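Local coordinates for nucleoside diphosphate kinase family protein (Babesia bovis, PDB 3JS9) that probably transfers the terminal phosphate of a nucleoside triphosphate to a nucleoside diphosphate through a phosphohistidine intermediate, with magnesium as cofactor, at residues R11-V16 against V78-W83. Numbering follows the deposited sequence.
Sequences RTYIMV and VFCMIW
Strands 11-16 and 78-83 pair antiparallel as the two central strands of the four-stranded sheet in the ferredoxin-like fold of nucleoside diphosphate kinases. Six backbone hydrogen bonds join Thr12 to Trp83, Ile14 to Met81 and Val16 to Phe79, each pair exchanging two; the shortest runs from Val16 N to Phe79 O at 2.8 Å. The same three pairs carry their side chains to the face covered by helix 26-36. There Met81 bends at its last torsion (chi3 -85°), which brings CE against Val16 CG2 at 3.8 Å and Ile14 CG2 at 3.9 Å. Ile14 CG1 meets the indole at Trp83 CD1, the two side chains crossing at about a right angle, while Phe33 stacks on that indole.

Tyr13, Met15, Cys80 and Ile82 point to the other face, toward helix 128-138. With CG anti to the backbone N (chi1 175°), the Tyr13 ring reaches along the neighbouring strand, and Ile82 CG1 and Cys80 CB lie at its edge. Tyr13 OH ends 3.3 Å from Cys80 SG. The Tyr13 side chain also lies close to that of His123, the predicted phosphohistidine, whose strand 122-124 joins the sheet through a backbone hydrogen bond to Met15, which places the pair beside the probable active site. Back on the helix 26-36 face, Met81 SD sits in the plane of the indole at its edge and accepts a weak hydrogen bond from Trp83 NE1 at 3.4 Å.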
ATOM      1  N   ARG A  11     -15.661  23.811  -2.203  1.00 24.84           N
ATOM      2  CA  ARG A  11     -14.577  23.552  -1.285  1.00 23.97           C
ATOM      3  C   ARG A  11     -15.180  22.952  -0.040  1.00 23.75           C
ATOM      4  O   ARG A  11     -16.226  23.438   0.429  1.00 24.37           O
ATOM      5  CB  ARG A  11     -13.882  24.843  -0.906  1.00 23.51           C
ATOM      6  CG  ARG A  11     -12.997  25.348  -1.988  1.00 25.98           C
ATOM      7  CD  ARG A  11     -12.488  26.755  -1.721  1.00 27.88           C
ATOM      8  NE  ARG A  11     -11.551  27.126  -2.773  1.00 28.69           N
ATOM      9  CZ  ARG A  11     -10.773  28.202  -2.760  1.00 29.99           C
ATOM     10  NH1 ARG A  11     -10.792  29.042  -1.718  1.00 31.93           N
ATOM     11  NH2 ARG A  11      -9.956  28.418  -3.785  1.00 27.61           N
ATOM     12  N   THR A  12     -14.511  21.943   0.527  1.00 22.44           N
ATOM     13  CA  THR A  12     -14.995  21.303   1.723  1.00 20.83           C
ATOM     14  C   THR A  12     -13.948  21.301   2.838  1.00 20.61           C
ATOM     15  O   THR A  12     -12.731  21.276   2.588  1.00 20.82           O
ATOM     16  CB  THR A  12     -15.506  19.875   1.435  1.00 21.40           C
ATOM     17  OG1 THR A  12     -16.204  19.400   2.589  1.00 23.28           O
ATOM     18  CG2 THR A  12     -14.362  18.893   1.081  1.00 18.52           C
ATOM     19  N   TYR A  13     -14.414  21.343   4.077  1.00 19.08           N
ATOM     20  CA  TYR A  13     -13.490  21.355   5.176  1.00 18.04           C
ATOM     21  C   TYR A  13     -13.361  19.926   5.691  1.00 18.04           C
ATOM     22  O   TYR A  13     -14.372  19.265   5.986  1.00 17.82           O
ATOM     23  CB  TYR A  13     -13.954  22.323   6.254  1.00 17.49           C
ATOM     24  CG  TYR A  13     -13.076  22.264   7.469  1.00 16.79           C
ATOM     25  CD1 TYR A  13     -11.764  22.716   7.411  1.00 15.99           C
ATOM     26  CD2 TYR A  13     -13.540  21.701   8.674  1.00 15.03           C
ATOM     27  CE1 TYR A  13     -10.917  22.620   8.521  1.00 15.80           C
ATOM     28  CE2 TYR A  13     -12.705  21.608   9.789  1.00 15.01           C
ATOM     29  CZ  TYR A  13     -11.395  22.075   9.703  1.00 16.03           C
ATOM     30  OH  TYR A  13     -10.549  21.987  10.793  1.00 17.31           O
ATOM     31  N   ILE A  14     -12.126  19.436   5.764  1.00 17.13           N
ATOM     32  CA  ILE A  14     -11.868  18.071   6.225  1.00 16.71           C
ATOM     33  C   ILE A  14     -10.901  18.168   7.434  1.00 17.13           C
ATOM     34  O   ILE A  14      -9.875  18.855   7.358  1.00 15.86           O
ATOM     35  CB  ILE A  14     -11.245  17.157   5.067  1.00 16.49           C
ATOM     36  CG1 ILE A  14     -12.073  17.166   3.761  1.00 15.63           C
ATOM     37  CG2 ILE A  14     -10.883  15.717   5.559  1.00 15.14           C
ATOM     38  CD1 ILE A  14     -13.470  16.442   3.751  1.00 10.00           C
ATOM     39  N   MET A  15     -11.202  17.452   8.520  1.00 17.47           N
ATOM     40  CA  MET A  15     -10.398  17.581   9.717  1.00 18.50           C
ATOM     41  C   MET A  15     -10.060  16.239  10.383  1.00 18.88           C
ATOM     42  O   MET A  15     -10.946  15.479  10.823  1.00 20.32           O
ATOM     43  CB  MET A  15     -11.073  18.534  10.711  1.00 18.15           C
ATOM     44  CG  MET A  15     -10.260  18.748  11.993  1.00 20.07           C
ATOM     45  SD  MET A  15     -10.957  19.918  13.210  1.00 23.33           S
ATOM     46  CE  MET A  15     -12.624  19.220  13.414  1.00 14.68           C
ATOM     47  N   VAL A  16      -8.779  15.930  10.450  1.00 17.74           N
ATOM     48  CA  VAL A  16      -8.365  14.765  11.206  1.00 16.96           C
ATOM     49  C   VAL A  16      -8.500  15.157  12.674  1.00 17.57           C
ATOM     50  O   VAL A  16      -7.885  16.145  13.112  1.00 17.86           O
ATOM     51  CB  VAL A  16      -6.910  14.366  10.917  1.00 16.05           C
ATOM     52  CG1 VAL A  16      -6.552  13.082  11.680  1.00 14.39           C
ATOM     53  CG2 VAL A  16      -6.728  14.202   9.439  1.00 14.53           C
ATOM     54  N   VAL A  78      -5.395  18.626  16.140  1.00 17.02           N
ATOM     55  CA  VAL A  78      -6.175  18.260  14.963  1.00 16.32           C
ATOM     56  C   VAL A  78      -5.403  18.597  13.712  1.00 16.24           C
ATOM     57  O   VAL A  78      -4.490  19.413  13.764  1.00 16.28           O
ATOM     58  CB  VAL A  78      -7.597  18.948  14.938  1.00 16.72           C
ATOM     59  CG1 VAL A  78      -8.367  18.615  16.213  1.00 13.99           C
ATOM     60  CG2 VAL A  78      -7.492  20.481  14.731  1.00 15.97           C
ATOM     61  N   PHE A  79      -5.758  17.989  12.577  1.00 16.43           N
ATOM     62  CA  PHE A  79      -5.142  18.384  11.317  1.00 16.59           C
ATOM     63  C   PHE A  79      -6.204  18.881  10.367  1.00 17.25           C
ATOM     64  O   PHE A  79      -7.124  18.136  10.031  1.00 18.21           O
ATOM     65  CB  PHE A  79      -4.311  17.244  10.733  1.00 16.89           C
ATOM     66  CG  PHE A  79      -3.562  17.611   9.472  1.00 17.16           C
ATOM     67  CD1 PHE A  79      -4.145  17.432   8.231  1.00 16.36           C
ATOM     68  CD2 PHE A  79      -2.258  18.097   9.534  1.00 16.86           C
ATOM     69  CE1 PHE A  79      -3.453  17.766   7.077  1.00 19.99           C
ATOM     70  CE2 PHE A  79      -1.560  18.433   8.372  1.00 15.58           C
ATOM     71  CZ  PHE A  79      -2.148  18.280   7.158  1.00 15.68           C
ATOM     72  N   CYS A  80      -6.072  20.144   9.946  1.00 17.56           N
ATOM     73  CA  CYS A  80      -7.092  20.870   9.183  1.00 17.38           C
ATOM     74  C   CYS A  80      -6.739  20.929   7.727  1.00 18.31           C
ATOM     75  O   CYS A  80      -5.579  21.180   7.396  1.00 19.27           O
ATOM     76  CB  CYS A  80      -7.199  22.318   9.666  1.00 17.07           C
ATOM     77  SG  CYS A  80      -7.324  22.562  11.464  1.00 17.78           S
ATOM     78  N   MET A  81      -7.744  20.762   6.855  1.00 18.54           N
ATOM     79  CA  MET A  81      -7.568  20.826   5.394  1.00 18.46           C
ATOM     80  C   MET A  81      -8.772  21.449   4.739  1.00 18.19           C
ATOM     81  O   MET A  81      -9.879  21.353   5.275  1.00 18.70           O
ATOM     82  CB  MET A  81      -7.389  19.425   4.782  1.00 18.06           C
ATOM     83  CG  MET A  81      -6.110  18.712   5.226  1.00 18.35           C
ATOM     84  SD  MET A  81      -6.263  16.963   4.864  1.00 21.95           S
ATOM     85  CE  MET A  81      -7.156  16.321   6.322  1.00 17.58           C
ATOM     86  N   ILE A  82      -8.555  22.094   3.591  1.00 17.82           N
ATOM     87  CA  ILE A  82      -9.648  22.435   2.671  1.00 17.56           C
ATOM     88  C   ILE A  82      -9.287  21.818   1.325  1.00 17.12           C
ATOM     89  O   ILE A  82      -8.154  21.937   0.884  1.00 17.44           O
ATOM     90  CB  ILE A  82      -9.816  23.946   2.466  1.00 17.15           C
ATOM     91  CG1 ILE A  82     -10.292  24.612   3.744  1.00 17.21           C
ATOM     92  CG2 ILE A  82     -10.772  24.261   1.269  1.00 16.30           C
ATOM     93  CD1 ILE A  82     -10.393  26.171   3.604  1.00 15.51           C
ATOM     94  N   TRP A  83     -10.261  21.173   0.694  1.00 16.92           N
ATOM     95  CA  TRP A  83     -10.099  20.517  -0.587  1.00 16.73           C
ATOM     96  C   TRP A  83     -11.118  21.060  -1.578  1.00 17.49           C
ATOM     97  O   TRP A  83     -12.267  21.311  -1.216  1.00 17.06           O
ATOM     98  CB  TRP A  83     -10.280  19.008  -0.424  1.00 16.28           C
ATOM     99  CG  TRP A  83      -9.159  18.355   0.287  1.00 14.45           C
ATOM    100  CD1 TRP A  83      -9.051  18.139   1.638  1.00 13.58           C
ATOM    101  CD2 TRP A  83      -7.961  17.843  -0.302  1.00 12.29           C
ATOM    102  NE1 TRP A  83      -7.862  17.513   1.916  1.00 11.99           N
ATOM    103  CE2 TRP A  83      -7.165  17.335   0.746  1.00 10.89           C
ATOM    104  CE3 TRP A  83      -7.477  17.775  -1.617  1.00 10.67           C
ATOM    105  CZ2 TRP A  83      -5.917  16.748   0.522  1.00  9.48           C
ATOM    106  CZ3 TRP A  83      -6.229  17.193  -1.840  1.00 11.86           C
ATOM    107  CH2 TRP A  83      -5.465  16.679  -0.771  1.00  8.32           C
TER